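Local coordinates for protein beta-lactamase (Francisella tularensis subsp. tularensis, PDB 3P09) that probably hydrolyses the amide bond of beta-lactam antibiotics to give substituted beta-amino acids, as a class A beta-lactamase linked to antibiotic resistance, at residues A[28-39]-A[270-281]. Sequence-based numbering, arbitrary orientation.
Sequences FKNLENKYDGKI and NEEIIQQAAKLI. With SO4 (sulfate ion), chain G.
Both ends of the Gln276 amide are bonded to consecutive residues of the opposing helix. Gln276 NE2 donates to Tyr35 OH at 2.7 Å (N-H...O 157°). Gln276 OE1 accepts from Lys34 NZ at 2.8 Å, the amine tilted out of the carbonyl plane. Because the Lys34 amine can only donate, it marks the Gln276 oxygen, which leaves NE2 for the hydroxyl. Lys34 gets there fully extended, CG trans to the backbone N, and its CG rests over the centre of the Tyr35 ring. Asn270 ND2 lies over one ring face, 3.4 Å from Tyr35 CD1, with amide and ring planes 82° apart; a water links ND2 to Tyr35 O. Asn270 OD1 caps helix 271-281 by accepting from Ile273 N (3.0 Å).

Inward, Leu31 is a knob in the hole formed by Ile273, Gln276, Ala277 and Leu280, its CD1 3.8 Å from Ala277 CB. Ile39 and Ile273 meet tip to tip, CD1 to CD1 3.9 Å, while Phe28 presents its ring edge to Ile281 CG1.

The axes of helix segments 28-35 and 271-281 run nearly antiparallel (165°), 10.5 Å apart at closest approach, pairing the N- and C-terminal helices of the class A fold beside the five-stranded sheet, where Ile39 and Ile274 both touch Ile257 of strand 253-260.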
ATOM      1  N   PHE A  28      14.231  15.859  -5.706  1.00 27.88           N
ATOM      2  CA  PHE A  28      13.982  14.438  -5.922  1.00 25.56           C
ATOM      3  C   PHE A  28      15.064  13.841  -6.819  1.00 29.55           C
ATOM      4  O   PHE A  28      15.534  12.733  -6.581  1.00 28.68           O
ATOM      5  CB  PHE A  28      12.585  14.227  -6.507  1.00 24.27           C
ATOM      6  CG  PHE A  28      11.480  14.651  -5.575  1.00 28.55           C
ATOM      7  CD1 PHE A  28      11.556  14.368  -4.220  1.00 31.99           C
ATOM      8  CD2 PHE A  28      10.381  15.351  -6.045  1.00 29.87           C
ATOM      9  CE1 PHE A  28      10.550  14.765  -3.353  1.00 34.76           C
ATOM     10  CE2 PHE A  28       9.362  15.754  -5.180  1.00 30.92           C
ATOM     11  CZ  PHE A  28       9.447  15.458  -3.834  1.00 28.07           C
ATOM     12  N   LYS A  29      15.464  14.584  -7.848  1.00 28.99           N
ATOM     13  CA  LYS A  29      16.562  14.163  -8.715  1.00 29.67           C
ATOM     14  C   LYS A  29      17.874  13.970  -7.949  1.00 28.66           C
ATOM     15  O   LYS A  29      18.650  13.063  -8.247  1.00 32.31           O
ATOM     16  CB  LYS A  29      16.774  15.174  -9.853  1.00 32.32           C
ATOM     17  CG  LYS A  29      17.900  14.804 -10.810  1.00 37.13           C
ATOM     18  CD  LYS A  29      17.587  13.534 -11.586  1.00 43.88           C
ATOM     19  CE  LYS A  29      18.720  13.202 -12.549  1.00 57.26           C
ATOM     20  NZ  LYS A  29      18.375  12.105 -13.494  1.00 58.86           N
ATOM     21  N   ASN A  30      18.129  14.827  -6.966  1.00 33.45           N
ATOM     22  CA  ASN A  30      19.312  14.661  -6.133  1.00 31.53           C
ATOM     23  C   ASN A  30      19.275  13.346  -5.358  1.00 30.50           C
ATOM     24  O   ASN A  30      20.304  12.690  -5.190  1.00 28.07           O
ATOM     25  CB  ASN A  30      19.501  15.854  -5.190  1.00 46.08           C
ATOM     26  CG  ASN A  30      19.926  17.119  -5.925  1.00 63.76           C
ATOM     27  OD1 ASN A  30      20.441  17.061  -7.047  1.00 61.59           O
ATOM     28  ND2 ASN A  30      19.716  18.273  -5.290  1.00 71.00           N
ATOM     29  N   LEU A  31      18.088  12.953  -4.896  1.00 28.82           N
ATOM     30  CA  LEU A  31      17.961  11.680  -4.191  1.00 28.65           C
ATOM     31  C   LEU A  31      18.314  10.511  -5.104  1.00 31.32           C
ATOM     32  O   LEU A  31      18.964   9.555  -4.673  1.00 29.88           O
ATOM     33  CB  LEU A  31      16.549  11.500  -3.619  1.00 26.53           C
ATOM     34  CG  LEU A  31      16.083  12.520  -2.572  1.00 23.32           C
ATOM     35  CD1 LEU A  31      14.644  12.212  -2.151  1.00 20.58           C
ATOM     36  CD2 LEU A  31      17.006  12.515  -1.362  1.00 26.87           C
ATOM     37  N   GLU A  32      17.878  10.587  -6.361  1.00 29.30           N
ATOM     38  CA  GLU A  32      18.187   9.548  -7.343  1.00 32.31           C
ATOM     39  C   GLU A  32      19.686   9.451  -7.621  1.00 33.36           C
ATOM     40  O   GLU A  32      20.242   8.356  -7.688  1.00 32.92           O
ATOM     41  CB  GLU A  32      17.400   9.776  -8.643  1.00 26.64           C
ATOM     42  CG  GLU A  32      15.936   9.354  -8.510  1.00 25.72           C
ATOM     43  CD  GLU A  32      15.063   9.769  -9.685  1.00 29.50           C
ATOM     44  OE1 GLU A  32      15.470  10.653 -10.463  1.00 29.50           O
ATOM     45  OE2 GLU A  32      13.949   9.210  -9.825  1.00 27.25           O
ATOM     46  N   ASN A  33      20.328  10.602  -7.781  1.00 29.05           N
ATOM     47  CA  ASN A  33      21.770  10.663  -7.993  1.00 34.62           C
ATOM     48  C   ASN A  33      22.524  10.066  -6.817  1.00 37.41           C
ATOM     49  O   ASN A  33      23.532   9.375  -6.980  1.00 34.09           O
ATOM     50  CB  ASN A  33      22.205  12.114  -8.174  1.00 36.39           C
ATOM     51  CG  ASN A  33      21.754  12.693  -9.502  1.00 41.88           C
ATOM     52  OD1 ASN A  33      21.514  11.958 -10.456  1.00 38.43           O
ATOM     53  ND2 ASN A  33      21.639  14.020  -9.569  1.00 44.01           N
ATOM     54  N   LYS A  34      22.017  10.350  -5.626  1.00 31.23           N
ATOM     55  CA  LYS A  34      22.641   9.917  -4.393  1.00 34.28           C
ATOM     56  C   LYS A  34      22.536   8.401  -4.206  1.00 31.01           C
ATOM     57  O   LYS A  34      23.503   7.750  -3.795  1.00 29.12           O
ATOM     58  CB  LYS A  34      21.980  10.660  -3.225  1.00 39.21           C
ATOM     59  CG  LYS A  34      22.584  10.427  -1.865  1.00 41.88           C
ATOM     60  CD  LYS A  34      21.903  11.345  -0.847  1.00 45.20           C
ATOM     61  CE  LYS A  34      22.315  11.029   0.579  1.00 38.34           C
ATOM     62  NZ  LYS A  34      21.390  11.664   1.556  1.00 38.27           N
ATOM     63  N   TYR A  35      21.372   7.835  -4.525  1.00 25.19           N
ATOM     64  CA  TYR A  35      21.100   6.434  -4.187  1.00 25.49           C
ATOM     65  C   TYR A  35      20.953   5.466  -5.373  1.00 26.42           C
ATOM     66  O   TYR A  35      20.751   4.263  -5.172  1.00 26.53           O
ATOM     67  CB  TYR A  35      19.842   6.349  -3.326  1.00 26.52           C
ATOM     68  CG  TYR A  35      20.010   6.887  -1.939  1.00 26.60           C
ATOM     69  CD1 TYR A  35      20.868   6.280  -1.035  1.00 23.40           C
ATOM     70  CD2 TYR A  35      19.292   7.997  -1.517  1.00 31.73           C
ATOM     71  CE1 TYR A  35      21.010   6.770   0.256  1.00 30.08           C
ATOM     72  CE2 TYR A  35      19.432   8.495  -0.242  1.00 30.12           C
ATOM     73  CZ  TYR A  35      20.287   7.884   0.642  1.00 32.90           C
ATOM     74  OH  TYR A  35      20.404   8.393   1.919  1.00 37.13           O
ATOM     75  N   ASP A  36      21.069   5.998  -6.586  1.00 24.42           N
ATOM     76  CA  ASP A  36      20.747   5.268  -7.812  1.00 30.14           C
ATOM     77  C   ASP A  36      19.257   4.934  -7.866  1.00 31.84           C
ATOM     78  O   ASP A  36      18.526   5.113  -6.884  1.00 29.93           O
ATOM     79  CB  ASP A  36      21.560   3.974  -7.952  1.00 32.63           C
ATOM     80  CG  ASP A  36      23.066   4.207  -7.918  1.00 41.69           C
ATOM     81  OD1 ASP A  36      23.540   5.259  -8.404  1.00 40.38           O
ATOM     82  OD2 ASP A  36      23.776   3.312  -7.410  1.00 39.94           O
ATOM     83  N   GLY A  37      18.816   4.438  -9.019  1.00 23.92           N
ATOM     84  CA  GLY A  37      17.432   4.041  -9.204  1.00 25.42           C
ATOM     85  C   GLY A  37      16.473   5.197  -9.409  1.00 25.51           C
ATOM     86  O   GLY A  37      16.876   6.311  -9.774  1.00 24.64           O
ATOM     87  N   LYS A  38      15.190   4.924  -9.186  1.00 20.03           N
ATOM     88  CA  LYS A  38      14.134   5.880  -9.493  1.00 21.62           C
ATOM     89  C   LYS A  38      13.215   6.041  -8.295  1.00 23.92           C
ATOM     90  O   LYS A  38      12.859   5.059  -7.640  1.00 20.19           O
ATOM     91  CB  LYS A  38      13.324   5.393 -10.695  1.00 21.26           C
ATOM     92  CG  LYS A  38      14.096   5.421 -12.008  1.00 31.53           C
ATOM     93  CD  LYS A  38      13.810   6.691 -12.787  1.00 39.38           C
ATOM     94  CE  LYS A  38      14.815   6.877 -13.906  1.00 44.23           C
ATOM     95  NZ  LYS A  38      14.763   8.259 -14.461  1.00 47.14           N
ATOM     96  N   ILE A  39      12.837   7.280  -8.006  1.00 18.50           N
ATOM     97  CA  ILE A  39      11.855   7.523  -6.964  1.00 15.80           C
ATOM     98  C   ILE A  39      10.595   8.105  -7.605  1.00 24.60           C
ATOM     99  O   ILE A  39      10.676   8.904  -8.537  1.00 22.50           O
ATOM    100  CB  ILE A  39      12.399   8.468  -5.889  1.00 14.99           C
ATOM    101  CG1 ILE A  39      11.463   8.483  -4.677  1.00 17.38           C
ATOM    102  CG2 ILE A  39      12.567   9.869  -6.457  1.00 22.33           C
ATOM    103  CD1 ILE A  39      12.116   8.090  -3.394  1.00 25.41           C
ATOM    104  N   ASN A 270      15.668   0.261   0.584  1.00 21.19           N
ATOM    105  CA  ASN A 270      16.255   1.523   1.006  1.00 22.33           C
ATOM    106  C   ASN A 270      15.184   2.403   1.632  1.00 23.65           C
ATOM    107  O   ASN A 270      14.445   3.074   0.924  1.00 23.71           O
ATOM    108  CB  ASN A 270      16.881   2.232  -0.207  1.00 22.81           C
ATOM    109  CG  ASN A 270      17.536   3.557   0.158  1.00 29.87           C
ATOM    110  OD1 ASN A 270      17.291   4.117   1.230  1.00 25.74           O
ATOM    111  ND2 ASN A 270      18.373   4.064  -0.737  1.00 30.07           N
ATOM    112  N   GLU A 271      15.087   2.377   2.957  1.00 26.38           N
ATOM    113  CA  GLU A 271      14.102   3.187   3.670  1.00 27.78           C
ATOM    114  C   GLU A 271      14.546   4.646   3.795  1.00 28.95           C
ATOM    115  O   GLU A 271      13.721   5.555   3.899  1.00 26.14           O
ATOM    116  CB  GLU A 271      13.834   2.597   5.059  1.00 26.40           C
ATOM    117  CG  GLU A 271      13.156   1.219   5.032  1.00 28.24           C
ATOM    118  CD  GLU A 271      12.685   0.764   6.414  1.00 28.90           C
ATOM    119  OE1 GLU A 271      13.525   0.684   7.336  1.00 26.94           O
ATOM    120  OE2 GLU A 271      11.469   0.501   6.576  1.00 29.47           O
ATOM    121  N   GLU A 272      15.850   4.878   3.776  1.00 26.67           N
ATOM    122  CA  GLU A 272      16.354   6.230   4.001  1.00 27.83           C
ATOM    123  C   GLU A 272      15.918   7.181   2.893  1.00 20.74           C
ATOM    124  O   GLU A 272      15.627   8.350   3.148  1.00 25.46           O
ATOM    125  CB  GLU A 272      17.880   6.238   4.122  1.00 37.27           C
ATOM    126  CG  GLU A 272      18.455   4.967   4.722  1.00 60.08           C
ATOM    127  CD  GLU A 272      18.950   5.156   6.142  1.00 82.32           C
ATOM    128  OE1 GLU A 272      19.623   6.175   6.410  1.00 89.55           O
ATOM    129  OE2 GLU A 272      18.664   4.280   6.990  1.00 89.12           O
ATOM    130  N   ILE A 273      15.880   6.698   1.659  1.00 18.17           N
ATOM    131  CA  ILE A 273      15.453   7.571   0.579  1.00 21.60           C
ATOM    132  C   ILE A 273      13.982   7.976   0.741  1.00 26.16           C
ATOM    133  O   ILE A 273      13.614   9.119   0.466  1.00 22.74           O
ATOM    134  CB  ILE A 273      15.715   6.977  -0.805  1.00 20.53           C
ATOM    135  CG1 ILE A 273      15.673   8.086  -1.859  1.00 27.80           C
ATOM    136  CG2 ILE A 273      14.709   5.859  -1.138  1.00 18.95           C
ATOM    137  CD1 ILE A 273      15.940   7.589  -3.274  1.00 29.61           C
ATOM    138  N   ILE A 274      13.153   7.042   1.200  1.00 20.66           N
ATOM    139  CA  ILE A 274      11.774   7.355   1.504  1.00 20.94           C
ATOM    140  C   ILE A 274      11.728   8.425   2.607  1.00 19.96           C
ATOM    141  O   ILE A 274      10.970   9.396   2.515  1.00 24.29           O
ATOM    142  CB  ILE A 274      10.977   6.107   1.973  1.00 23.73           C
ATOM    143  CG1 ILE A 274      11.183   4.936   1.014  1.00 32.50           C
ATOM    144  CG2 ILE A 274       9.493   6.442   2.111  1.00 20.75           C
ATOM    145  CD1 ILE A 274      10.646   5.176  -0.360  1.00 28.38           C
ATOM    146  N   GLN A 275      12.537   8.254   3.645  1.00 20.54           N
ATOM    147  CA  GLN A 275      12.555   9.237   4.726  1.00 22.00           C
ATOM    148  C   GLN A 275      12.862  10.628   4.195  1.00 24.24           C
ATOM    149  O   GLN A 275      12.212  11.616   4.554  1.00 25.37           O
ATOM    150  CB  GLN A 275      13.584   8.861   5.786  1.00 26.08           C
ATOM    151  CG  GLN A 275      13.296   7.541   6.450  1.00 23.33           C
ATOM    152  CD  GLN A 275      14.437   7.097   7.321  1.00 28.69           C
ATOM    153  OE1 GLN A 275      15.474   7.757   7.375  1.00 28.44           O
ATOM    154  NE2 GLN A 275      14.262   5.974   8.008  1.00 27.65           N
ATOM    155  N   GLN A 276      13.856  10.706   3.328  1.00 25.35           N
ATOM    156  CA  GLN A 276      14.319  11.999   2.860  1.00 25.56           C
ATOM    157  C   GLN A 276      13.308  12.637   1.905  1.00 25.66           C
ATOM    158  O   GLN A 276      13.044  13.840   1.986  1.00 25.84           O
ATOM    159  CB  GLN A 276      15.713  11.866   2.244  1.00 31.97           C
ATOM    160  CG  GLN A 276      16.786  11.561   3.294  1.00 29.40           C
ATOM    161  CD  GLN A 276      18.063  11.016   2.684  1.00 38.48           C
ATOM    162  OE1 GLN A 276      18.576  11.554   1.702  1.00 33.44           O
ATOM    163  NE2 GLN A 276      18.575   9.935   3.257  1.00 36.47           N
ATOM    164  N   ALA A 277      12.732  11.827   1.022  1.00 20.61           N
ATOM    165  CA  ALA A 277      11.686  12.306   0.130  1.00 26.59           C
ATOM    166  C   ALA A 277      10.497  12.808   0.934  1.00 25.20           C
ATOM    167  O   ALA A 277       9.945  13.868   0.637  1.00 26.44           O
ATOM    168  CB  ALA A 277      11.252  11.215  -0.833  1.00 22.91           C
ATOM    169  N   ALA A 278      10.109  12.050   1.958  1.00 19.34           N
ATOM    170  CA  ALA A 278       8.968  12.433   2.795  1.00 23.07           C
ATOM    171  C   ALA A 278       9.227  13.732   3.544  1.00 24.69           C
ATOM    172  O   ALA A 278       8.306  14.502   3.807  1.00 28.04           O
ATOM    173  CB  ALA A 278       8.613  11.310   3.777  1.00 21.97           C
ATOM    174  N   LYS A 279      10.481  13.971   3.905  1.00 26.60           N
ATOM    175  CA  LYS A 279      10.829  15.181   4.649  1.00 32.52           C
ATOM    176  C   LYS A 279      10.731  16.403   3.737  1.00 27.08           C
ATOM    177  O   LYS A 279      10.266  17.474   4.149  1.00 30.79           O
ATOM    178  CB  LYS A 279      12.234  15.061   5.239  1.00 33.66           C
ATOM    179  CG  LYS A 279      12.682  16.279   6.041  1.00 37.89           C
ATOM    180  CD  LYS A 279      11.630  16.656   7.078  1.00 46.26           C
ATOM    181  CE  LYS A 279      12.257  17.330   8.287  1.00 56.23           C
ATOM    182  NZ  LYS A 279      13.081  16.361   9.066  1.00 63.17           N
ATOM    183  N   LEU A 280      11.178  16.236   2.495  1.00 25.01           N
ATOM    184  CA  LEU A 280      11.068  17.294   1.506  1.00 31.00           C
ATOM    185  C   LEU A 280       9.607  17.656   1.359  1.00 29.85           C
ATOM    186  O   LEU A 280       9.237  18.823   1.300  1.00 26.62           O
ATOM    187  CB  LEU A 280      11.623  16.831   0.162  1.00 33.87           C
ATOM    188  CG  LEU A 280      13.145  16.697   0.108  1.00 30.89           C
ATOM    189  CD1 LEU A 280      13.596  15.978  -1.153  1.00 30.88           C
ATOM    190  CD2 LEU A 280      13.788  18.078   0.204  1.00 36.99           C
ATOM    191  N   ILE A 281       8.770  16.637   1.309  1.00 24.68           N
ATOM    192  CA  ILE A 281       7.357  16.856   1.073  1.00 28.56           C
ATOM    193  C   ILE A 281       6.708  17.534   2.274  1.00 30.96           C
ATOM    194  O   ILE A 281       5.930  18.484   2.127  1.00 28.76           O
ATOM    195  CB  ILE A 281       6.666  15.542   0.721  1.00 22.81           C
ATOM    196  CG1 ILE A 281       7.160  15.089  -0.664  1.00 24.92           C
ATOM    197  CG2 ILE A 281       5.163  15.725   0.717  1.00 23.58           C
ATOM    198  CD1 ILE A 281       6.990  13.621  -0.946  1.00 26.91           C
TER
HETATM  199  S   SO4 G 289      15.740  10.446 -17.471  0.79 95.12           S
HETATM  200  O1  SO4 G 289      16.300  10.526 -16.122  0.79 91.86           O
HETATM  201  O2  SO4 G 289      16.774  10.768 -18.453  0.79 94.32           O
HETATM  202  O3  SO4 G 289      15.250   9.091 -17.713  0.79 89.91           O
HETATM  203  O4  SO4 G 289      14.641  11.402 -17.604  0.79 95.18           O
HETATM  204  O   HOH W   1      19.939   2.662  -2.691  1.00 32.10           O
HETATM  205  O   HOH W   2      21.295   6.361   4.163  1.00 55.96           O